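Local coordinates for clavulanic acid biosynthesis oligopeptide binding protein 2 (Streptomyces clavuligerus, PDB 2WOL) that is a solute-binding protein from the clavulanic acid biosynthesis pathway and probably binds oligopeptides, as its family does in peptide transport, at residues A[318-323]-A[382-387]; A[214-219]-A[230-235]; A[115-120]-A[164-169]. All coordinates share one frame; numbering follows the deposited sequence. Where two conformers were deposited one is given.

Interaction 1: A[318-323]-A[382-387]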
loop_
_atom_site.group_PDB
_atom_site.type_symbol
_atom_site.label_atom_id
_atom_site.label_comp_id
_atom_site.label_asym_id
_atom_site.label_seq_id
_atom_site.Cartn_x
_atom_site.Cartn_y
_atom_site.Cartn_z
ATOM N N ASN A 318 29.279 -8.918 4.842
ATOM C CA ASN A 318 29.497 -10.288 5.289
ATOM C C ASN A 318 28.186 -10.891 5.774
ATOM O O ASN A 318 27.553 -10.360 6.695
ATOM C CB ASN A 318 30.561 -10.312 6.392
ATOM C CG ASN A 318 31.033 -11.712 6.716
ATOM O OD1 ASN A 318 30.271 -12.531 7.217
ATOM N ND2 ASN A 318 32.304 -11.993 6.436
ATOM N N VAL A 319 27.778 -11.995 5.152
ATOM C CA VAL A 319 26.510 -12.655 5.505
ATOM C C VAL A 319 26.440 -13.026 6.988
ATOM O O VAL A 319 25.360 -13.045 7.574
ATOM C CB VAL A 319 26.208 -13.894 4.606
ATOM C CG1 VAL A 319 27.193 -15.033 4.878
ATOM C CG2 VAL A 319 24.757 -14.359 4.787
ATOM N N HIS A 320 27.590 -13.317 7.592
ATOM C CA HIS A 320 27.619 -13.749 8.988
ATOM C C HIS A 320 27.401 -12.613 9.971
ATOM O O HIS A 320 26.810 -12.818 11.033
ATOM C CB HIS A 320 28.883 -14.553 9.269
ATOM C CG HIS A 320 28.931 -15.828 8.498
ATOM N ND1 HIS A 320 29.768 -16.026 7.422
ATOM C CD2 HIS A 320 28.186 -16.952 8.610
ATOM C CE1 HIS A 320 29.554 -17.230 6.921
ATOM N NE2 HIS A 320 28.597 -17.811 7.622
ATOM N N VAL A 321 27.852 -11.418 9.602
ATOM C CA VAL A 321 27.482 -10.210 10.335
ATOM C C VAL A 321 25.959 -10.064 10.317
ATOM O O VAL A 321 25.339 -9.809 11.350
ATOM C CB VAL A 321 28.160 -8.959 9.741
ATOM C CG1 VAL A 321 27.473 -7.682 10.209
ATOM C CG2 VAL A 321 29.641 -8.944 10.103
ATOM N N ARG A 322 25.361 -10.265 9.144
ATOM C CA ARG A 322 23.921 -10.066 8.988
ATOM C C ARG A 322 23.131 -11.109 9.768
ATOM O O ARG A 322 22.132 -10.785 10.402
ATOM C CB ARG A 322 23.529 -10.053 7.510
ATOM C CG ARG A 322 24.280 -8.993 6.702
ATOM C CD ARG A 322 23.645 -8.735 5.344
ATOM N NE ARG A 322 23.634 -9.908 4.469
ATOM C CZ ARG A 322 24.586 -10.206 3.584
ATOM N NH1 ARG A 322 25.660 -9.431 3.454
ATOM N NH2 ARG A 322 24.463 -11.290 2.832
ATOM N N ARG A 323 23.596 -12.357 9.733
ATOM C CA ARG A 323 22.954 -13.428 10.499
ATOM C C ARG A 323 23.109 -13.232 12.005
ATOM O O ARG A 323 22.188 -13.532 12.764
ATOM C CB ARG A 323 23.471 -14.804 10.061
ATOM C CG ARG A 323 23.024 -15.158 8.649
ATOM C CD ARG A 323 23.550 -16.495 8.179
ATOM N NE ARG A 323 23.044 -16.782 6.841
ATOM C CZ ARG A 323 23.577 -17.662 5.997
ATOM N NH1 ARG A 323 24.644 -18.382 6.338
ATOM N NH2 ARG A 323 23.034 -17.825 4.799
ATOM N N LEU A 382 29.252 -14.082 14.501
ATOM C CA LEU A 382 30.280 -13.041 14.626
ATOM C C LEU A 382 31.690 -13.606 14.446
ATOM O O LEU A 382 32.509 -13.016 13.742
ATOM C CB LEU A 382 30.158 -12.291 15.954
ATOM C CG LEU A 382 29.021 -11.266 16.048
ATOM C CD1 LEU A 382 28.922 -10.727 17.458
ATOM C CD2 LEU A 382 29.215 -10.132 15.039
ATOM N N ALA A 383 31.960 -14.752 15.073
ATOM C CA ALA A 383 33.231 -15.448 14.879
ATOM C C ALA A 383 33.462 -15.815 13.410
ATOM O O ALA A 383 34.569 -15.650 12.892
ATOM C CB ALA A 383 33.301 -16.682 15.764
ATOM N N ALA A 384 32.414 -16.284 12.734
ATOM C CA ALA A 384 32.507 -16.621 11.311
ATOM C C ALA A 384 32.853 -15.404 10.447
ATOM O O ALA A 384 33.490 -15.538 9.400
ATOM C CB ALA A 384 31.227 -17.283 10.825
ATOM N N ALA A 385 32.441 -14.223 10.905
ATOM C CA ALA A 385 32.699 -12.968 10.198
ATOM C C ALA A 385 34.099 -12.420 10.458
ATOM O O ALA A 385 34.503 -11.428 9.847
ATOM C CB ALA A 385 31.652 -11.927 10.582
ATOM N N GLY A 386 34.835 -13.058 11.363
ATOM C CA GLY A 386 36.133 -12.542 11.790
ATOM C C GLY A 386 35.993 -11.363 12.734
ATOM O O GLY A 386 36.927 -10.575 12.906
ATOM N N LEU A 387 34.818 -11.238 13.349
ATOM C CA LEU A 387 34.547 -10.165 14.300
ATOM C C LEU A 387 33.933 -10.730 15.582
ATOM O O LEU A 387 32.831 -10.329 15.972
ATOM C CB LEU A 387 33.626 -9.106 13.675
ATOM C CG LEU A 387 34.153 -8.340 12.456
ATOM C CD1 LEU A 387 33.025 -7.599 11.760
ATOM C CD2 LEU A 387 35.275 -7.365 12.828
HETATM O O HOH W 1 33.556 -14.594 6.845
#

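Interaction 2: A[214-219]-A[230-235]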
loop_
_atom_site.group_PDB
_atom_site.type_symbol
_atom_site.label_atom_id
_atom_site.label_comp_id
_atom_site.label_asym_id
_atom_site.label_seq_id
_atom_site.Cartn_x
_atom_site.Cartn_y
_atom_site.Cartn_z
ATOM N N PRO A 214 -19.509 7.383 -9.011
ATOM C CA PRO A 214 -20.805 7.858 -8.509
ATOM C C PRO A 214 -20.791 9.253 -7.893
ATOM O O PRO A 214 -21.858 9.853 -7.729
ATOM C CB PRO A 214 -21.185 6.813 -7.456
ATOM C CG PRO A 214 -19.892 6.149 -7.064
ATOM C CD PRO A 214 -19.024 6.196 -8.282
ATOM N N TYR A 215 -19.607 9.756 -7.545
ATOM C CA TYR A 215 -19.476 11.087 -6.955
ATOM C C TYR A 215 -18.475 11.935 -7.712
ATOM O O TYR A 215 -17.595 11.419 -8.402
ATOM C CB TYR A 215 -19.097 10.996 -5.467
ATOM C CG TYR A 215 -20.118 10.194 -4.708
ATOM C CD1 TYR A 215 -20.047 8.802 -4.683
ATOM C CD2 TYR A 215 -21.189 10.816 -4.067
ATOM C CE1 TYR A 215 -21.001 8.049 -4.032
ATOM C CE2 TYR A 215 -22.152 10.067 -3.400
ATOM C CZ TYR A 215 -22.048 8.684 -3.390
ATOM O OH TYR A 215 -22.978 7.903 -2.748
ATOM N N ARG A 216 -18.636 13.244 -7.580
ATOM C CA ARG A 216 -17.694 14.198 -8.130
ATOM C C ARG A 216 -17.334 15.218 -7.055
ATOM O O ARG A 216 -18.068 15.384 -6.073
ATOM C CB ARG A 216 -18.280 14.883 -9.369
ATOM C CG ARG A 216 -19.500 15.759 -9.107
ATOM C CD ARG A 216 -19.973 16.401 -10.396
ATOM N NE ARG A 216 -21.184 17.190 -10.200
ATOM C CZ ARG A 216 -21.961 17.642 -11.182
ATOM N NH1 ARG A 216 -21.668 17.384 -12.453
ATOM N NH2 ARG A 216 -23.041 18.354 -10.888
ATOM N N VAL A 217 -16.203 15.893 -7.242
ATOM C CA VAL A 217 -15.763 16.934 -6.324
ATOM C C VAL A 217 -16.682 18.153 -6.438
ATOM O O VAL A 217 -16.812 18.741 -7.515
ATOM C CB VAL A 217 -14.298 17.360 -6.598
ATOM C CG1 VAL A 217 -13.855 18.427 -5.607
ATOM C CG2 VAL A 217 -13.360 16.155 -6.551
ATOM N N ALA A 218 -17.325 18.514 -5.329
ATOM C CA ALA A 218 -18.167 19.709 -5.275
ATOM C C ALA A 218 -17.349 20.914 -4.823
ATOM O O ALA A 218 -17.512 22.023 -5.345
ATOM C CB ALA A 218 -19.351 19.491 -4.346
ATOM N N ARG A 219 -16.469 20.687 -3.850
ATOM C CA ARG A 219 -15.597 21.733 -3.339
ATOM C C ARG A 219 -14.408 21.129 -2.611
ATOM O O ARG A 219 -14.556 20.175 -1.856
ATOM C CB ARG A 219 -16.364 22.669 -2.401
ATOM C CG ARG A 219 -15.609 23.933 -2.036
ATOM C CD ARG A 219 -16.367 24.733 -1.001
ATOM N NE ARG A 219 -15.471 25.628 -0.276
ATOM C CZ ARG A 219 -15.727 26.142 0.922
ATOM N NH1 ARG A 219 -16.859 25.848 1.553
ATOM N NH2 ARG A 219 -14.840 26.943 1.497
ATOM N N ARG A 230 -23.215 13.760 -5.744
ATOM C CA ARG A 230 -23.501 12.728 -6.727
ATOM C C ARG A 230 -23.125 13.165 -8.141
ATOM O O ARG A 230 -23.315 14.324 -8.524
ATOM C CB ARG A 230 -24.976 12.338 -6.696
ATOM C CG ARG A 230 -25.400 11.572 -5.452
ATOM C CD ARG A 230 -26.738 10.886 -5.698
ATOM N NE ARG A 230 -27.262 10.210 -4.513
ATOM C CZ ARG A 230 -26.905 8.990 -4.122
ATOM N NH1 ARG A 230 -26.012 8.295 -4.815
ATOM N NH2 ARG A 230 -27.444 8.458 -3.034
ATOM N N ASN A 231 -22.574 12.221 -8.893
ATOM C CA ASN A 231 -22.346 12.384 -10.318
ATOM C C ASN A 231 -23.658 12.045 -11.033
ATOM O O ASN A 231 -24.068 10.884 -11.051
ATOM C CB ASN A 231 -21.202 11.463 -10.761
ATOM C CG ASN A 231 -20.996 11.434 -12.274
ATOM O OD1 ASN A 231 -21.767 12.008 -13.043
ATOM N ND2 ASN A 231 -19.948 10.746 -12.703
ATOM N N PRO A 232 -24.315 13.057 -11.631
ATOM C CA PRO A 232 -25.653 12.827 -12.192
ATOM C C PRO A 232 -25.675 11.905 -13.413
ATOM O O PRO A 232 -26.743 11.412 -13.789
ATOM C CB PRO A 232 -26.126 14.234 -12.569
ATOM C CG PRO A 232 -24.900 15.027 -12.750
ATOM C CD PRO A 232 -23.858 14.444 -11.833
ATOM N N HIS A 233 -24.509 11.659 -14.010
ATOM C CA HIS A 233 -24.418 10.826 -15.210
ATOM C C HIS A 233 -23.900 9.412 -14.954
ATOM O O HIS A 233 -23.839 8.591 -15.874
ATOM C CB HIS A 233 -23.571 11.520 -16.276
ATOM C CG HIS A 233 -24.210 12.751 -16.835
ATOM N ND1 HIS A 233 -25.143 12.707 -17.849
ATOM C CD2 HIS A 233 -24.065 14.056 -16.511
ATOM C CE1 HIS A 233 -25.539 13.935 -18.130
ATOM N NE2 HIS A 233 -24.901 14.773 -17.332
ATOM N N TRP A 234 -23.523 9.129 -13.709
ATOM C CA TRP A 234 -23.132 7.776 -13.332
ATOM C C TRP A 234 -24.371 6.882 -13.340
ATOM O O TRP A 234 -25.425 7.276 -12.845
ATOM C CB TRP A 234 -22.445 7.778 -11.964
ATOM C CG TRP A 234 -22.174 6.420 -11.377
ATOM C CD1 TRP A 234 -21.118 5.592 -11.653
ATOM C CD2 TRP A 234 -22.961 5.745 -10.385
ATOM N NE1 TRP A 234 -21.202 4.445 -10.897
ATOM C CE2 TRP A 234 -22.328 4.512 -10.116
ATOM C CE3 TRP A 234 -24.144 6.062 -9.703
ATOM C CZ2 TRP A 234 -22.837 3.596 -9.190
ATOM C CZ3 TRP A 234 -24.647 5.149 -8.780
ATOM C CH2 TRP A 234 -23.996 3.932 -8.538
ATOM N N ASP A 235 -24.230 5.693 -13.919
ATOM C CA ASP A 235 -25.356 4.787 -14.126
ATOM C C ASP A 235 -25.222 3.548 -13.253
ATOM O O ASP A 235 -24.426 2.648 -13.531
ATOM C CB ASP A 235 -25.472 4.407 -15.608
ATOM C CG ASP A 235 -26.745 3.619 -15.930
ATOM O OD1 ASP A 235 -27.443 3.144 -15.007
ATOM O OD2 ASP A 235 -27.043 3.470 -17.135
HETATM O O HOH W 2 -24.367 8.838 -7.218
#

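Interaction 3: A[115-120]-A[164-169]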
loop_
_atom_site.group_PDB
_atom_site.type_symbol
_atom_site.label_atom_id
_atom_site.label_comp_id
_atom_site.label_asym_id
_atom_site.label_seq_id
_atom_site.Cartn_x
_atom_site.Cartn_y
_atom_site.Cartn_z
ATOM N N ILE A 115 -17.378 8.144 -22.139
ATOM C CA ILE A 115 -16.146 7.446 -21.782
ATOM C C ILE A 115 -15.788 6.476 -22.903
ATOM O O ILE A 115 -16.596 5.613 -23.271
ATOM C CB ILE A 115 -16.289 6.658 -20.455
ATOM C CG1 ILE A 115 -16.740 7.587 -19.323
ATOM C CG2 ILE A 115 -14.974 5.952 -20.104
ATOM C CD1 ILE A 115 -17.054 6.882 -18.010
ATOM N N THR A 116 -14.583 6.626 -23.452
ATOM C CA THR A 116 -14.105 5.753 -24.524
ATOM C C THR A 116 -12.742 5.161 -24.181
ATOM O O THR A 116 -12.058 5.630 -23.267
ATOM C CB THR A 116 -14.002 6.489 -25.890
ATOM O OG1 THR A 116 -12.970 7.483 -25.829
ATOM C CG2 THR A 116 -15.331 7.143 -26.272
ATOM N N SER A 117 -12.351 4.131 -24.928
ATOM C CA SER A 117 -11.051 3.483 -24.751
ATOM C C SER A 117 -9.880 4.453 -24.926
ATOM O O SER A 117 -8.840 4.297 -24.282
ATOM C CB SER A 117 -10.910 2.299 -25.704
ATOM O OG SER A 117 -10.985 2.727 -27.056
ATOM N N ASP A 118 -10.057 5.459 -25.782
ATOM C CA ASP A 118 -9.065 6.526 -25.949
ATOM C C ASP A 118 -8.730 7.214 -24.625
ATOM O O ASP A 118 -7.600 7.655 -24.429
ATOM C CB ASP A 118 -9.520 7.557 -26.985
ATOM C CG ASP A 118 -9.004 7.254 -28.388
ATOM O OD1 ASP A 118 -8.428 6.167 -28.617
ATOM O OD2 ASP A 118 -9.177 8.119 -29.270
ATOM N N ASP A 119 -9.713 7.298 -23.727
ATOM C CA ASP A 119 -9.543 7.983 -22.442
ATOM C C ASP A 119 -8.727 7.147 -21.466
ATOM O O ASP A 119 -8.024 7.697 -20.609
ATOM C CB ASP A 119 -10.902 8.293 -21.812
ATOM C CG ASP A 119 -11.824 9.082 -22.731
ATOM O OD1 ASP A 119 -11.350 9.675 -23.728
ATOM O OD2 ASP A 119 -13.038 9.123 -22.432
ATOM N N VAL A 120 -8.834 5.824 -21.591
ATOM C CA VAL A 120 -8.048 4.914 -20.765
ATOM C C VAL A 120 -6.602 4.936 -21.244
ATOM O O VAL A 120 -5.677 5.019 -20.432
ATOM C CB VAL A 120 -8.613 3.469 -20.763
ATOM C CG1 VAL A 120 -7.738 2.554 -19.903
ATOM C CG2 VAL A 120 -10.046 3.456 -20.253
ATOM N N VAL A 164 0.045 0.633 -26.820
ATOM C CA VAL A 164 -1.365 0.657 -26.432
ATOM C C VAL A 164 -2.241 0.899 -27.658
ATOM O O VAL A 164 -2.177 1.962 -28.279
ATOM C CB VAL A 164 -1.686 1.712 -25.336
ATOM C CG1 VAL A 164 -3.117 1.533 -24.858
ATOM C CG2 VAL A 164 -0.741 1.597 -24.148
ATOM N N LEU A 165 -3.049 -0.100 -28.004
ATOM C CA LEU A 165 -3.935 0.001 -29.161
ATOM C C LEU A 165 -5.383 0.215 -28.752
ATOM O O LEU A 165 -5.837 -0.309 -27.736
ATOM C CB LEU A 165 -3.836 -1.253 -30.026
ATOM C CG LEU A 165 -2.464 -1.750 -30.478
ATOM C CD1 LEU A 165 -2.642 -3.040 -31.250
ATOM C CD2 LEU A 165 -1.739 -0.713 -31.323
ATOM N N THR A 166 -6.103 0.992 -29.556
ATOM C CA THR A 166 -7.535 1.188 -29.374
ATOM C C THR A 166 -8.265 0.935 -30.700
ATOM O O THR A 166 -8.679 1.886 -31.370
ATOM C CB THR A 166 -7.866 2.598 -28.827
ATOM O OG1 THR A 166 -7.258 3.596 -29.663
ATOM C CG2 THR A 166 -7.346 2.762 -27.398
ATOM N N PRO A 167 -8.423 -0.355 -31.084
ATOM C CA PRO A 167 -9.027 -0.686 -32.387
ATOM C C PRO A 167 -10.437 -0.117 -32.587
ATOM O O PRO A 167 -10.827 0.150 -33.722
ATOM C CB PRO A 167 -9.039 -2.219 -32.407
ATOM C CG PRO A 167 -8.838 -2.645 -30.997
ATOM C CD PRO A 167 -8.045 -1.566 -30.331
ATOM N N ASP A 168 -11.189 0.052 -31.503
ATOM C CA ASP A 168 -12.409 0.861 -31.530
ATOM C C ASP A 168 -12.624 1.585 -30.196
ATOM O O ASP A 168 -11.807 1.454 -29.276
ATOM C CB ASP A 168 -13.642 0.040 -31.967
ATOM C CG ASP A 168 -13.986 -1.092 -31.007
ATOM O OD1 ASP A 168 -13.819 -0.929 -29.782
ATOM O OD2 ASP A 168 -14.460 -2.148 -31.483
ATOM N N GLU A 169 -13.721 2.334 -30.091
ATOM C CA GLU A 169 -13.990 3.161 -28.909
ATOM C C GLU A 169 -14.259 2.353 -27.633
ATOM O O GLU A 169 -14.301 2.919 -26.538
ATOM C CB GLU A 169 -15.154 4.125 -29.175
ATOM C CG GLU A 169 -14.833 5.254 -30.156
ATOM C CD GLU A 169 -15.032 4.871 -31.618
ATOM O OE1 GLU A 169 -15.410 3.712 -31.907
ATOM O OE2 GLU A 169 -14.808 5.742 -32.486
#

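Interaction 1: A[318-323]-A[382-387]
The N-terminal turn of helix 319-327 meets the C-terminal end of helix 375-384, which closes in a Schellman motif at Gly386. Ala384 and Ala385 face Asn318, His320 and Val321. The methyl CB of Ala384 lies over one face of the His320 ring, 3.8 Å from its centroid, in a CH-pi contact. It sits 19° off the ring normal. Val319 CG1 lies over the opposite face, and both methyls are offset toward the rim of the ring. CB of Ala385 packs against Val321 CG2 at 3.6 Å. The same methyl of Val321 reaches Leu387 CD1 at 4.0 Å; it lies beside the backbone N of Val321, with CG1 anti to that N (chi1 163°).

Asn318 is the N-cap. Its OD1 accepts from His320 N at 2.8 Å, in the carbonyl plane, and also lies 3.7 Å from Ala385 CB. Its ND2 donates to a water at 2.9 Å, and that water donates to Ala384 O at 2.7 Å. One amide thus caps its own helix and reaches the other through water. Phe391 of strand 391-398 touches both Val321 and Leu382, while Pro315 in a loop touches Leu387.

Interaction 2: A[214-219]-A[230-235]
Pro214 and Trp234 make the main apolar contact. Pro214 CB stands over the centre of the indole face, 3.6 Å from the centroid of the six-membered ring and 13° off its normal, a CH-pi contact. The indole NE1 bonds to Asp239, which helps fix the ring.

Two arginines add cover. The extended chain of Arg216 carries its guanidinium out to Pro232, whose CD lies over the centre of one face, 3.7 Å from Arg216 NH1. Arg216 NE makes a salt bridge with Glu229. Arg230 lies beside Tyr215, pointing the same way, with the guanidinium and ring planes 28° apart.

The backbone pairing is antiparallel. Tyr215 and Arg230 form a non-hydrogen-bonded pair at the end of the hairpin of strands 215-221 and 225-230. Next to it Asn231 N donates to Pro214 O at 2.7 Å, nearly straight at 179°. Pro214 O also takes a bond from a water at 2.8 Å. That water accepts from Arg230 NH1 at 3.0 Å, in the guanidinium plane. Asn231 OD1 accepts from His233 N at 2.9 Å, an Asx turn, and its ND2 donates to Gly213 O.

Arg230 NH1 also bonds to Ala244 O, and Tyr215 OH to Pro246 O; these carbonyls orient the two groups. Glu229 probably balances the charge of Arg216, and Asp247, salt-bridged to NH2, that of Arg230.

Interaction 3: A[115-120]-A[164-169]
Ser117 points its side chain at the corner formed by Thr166, Asp168 and Glu169. Its OG sits between the backbone N and the carbonyl carbon (chi1 61°) and donates to Asp168 O at 2.7 Å, in the carbonyl plane and on a lone pair. The backbone N of the same residue donates to Glu169 O at 2.8 Å with an angle of 164°, from above the plane of that carbonyl. Two successive carbonyls are therefore held by one serine. Thr166 CB comes within 3.6 Å of Ser117 OG.

The contact joins the start of helix 117-127 to edge strand 164-166 and the corner that follows at Pro167, before strand 171-175 of the same antiparallel sheet. In one of the two conformers of Asp118, this side chain crosses Thr166 at about a right angle. Thr166 OG1 then donates to Asp118 OD1 at 3.0 Å, a less certain bond.

Thr116 brings its CB to 3.6 Å from Glu169 O, the carbonyl that also takes the Ser117 N bond. Ahead of the helix, Thr116 N donates to Asp119 OD2 at 3.1 Å from above the carboxylate plane. Asp119 OD2 is also bonded to Tyr109 OH. Asp168 turns its carboxylate to Thr171 and His170.

Along the chain the order is interaction 3, interaction 2, interaction 1, each closing before the next opens. Interactions 2 and 3 lie on the same side of the chain's centre, with centres 23 Å apart and nearest atoms about 7 Å apart. They belong to different sheets: interaction 2 to the mixed sheet with strands 215-221 and 225-230, interaction 3 to the antiparallel sheet with strands 164-166 and 171-175. Interaction 1 joins helices 319-327 and 375-384 on the opposite side, its centre 60 Å from that of interaction 2 and 56 Å from that of interaction 3. Interactions 2 and 3 thus occupy neighbouring parts of one side and interaction 1 lies far across, consistent with the two-lobed build of solute-binding proteins.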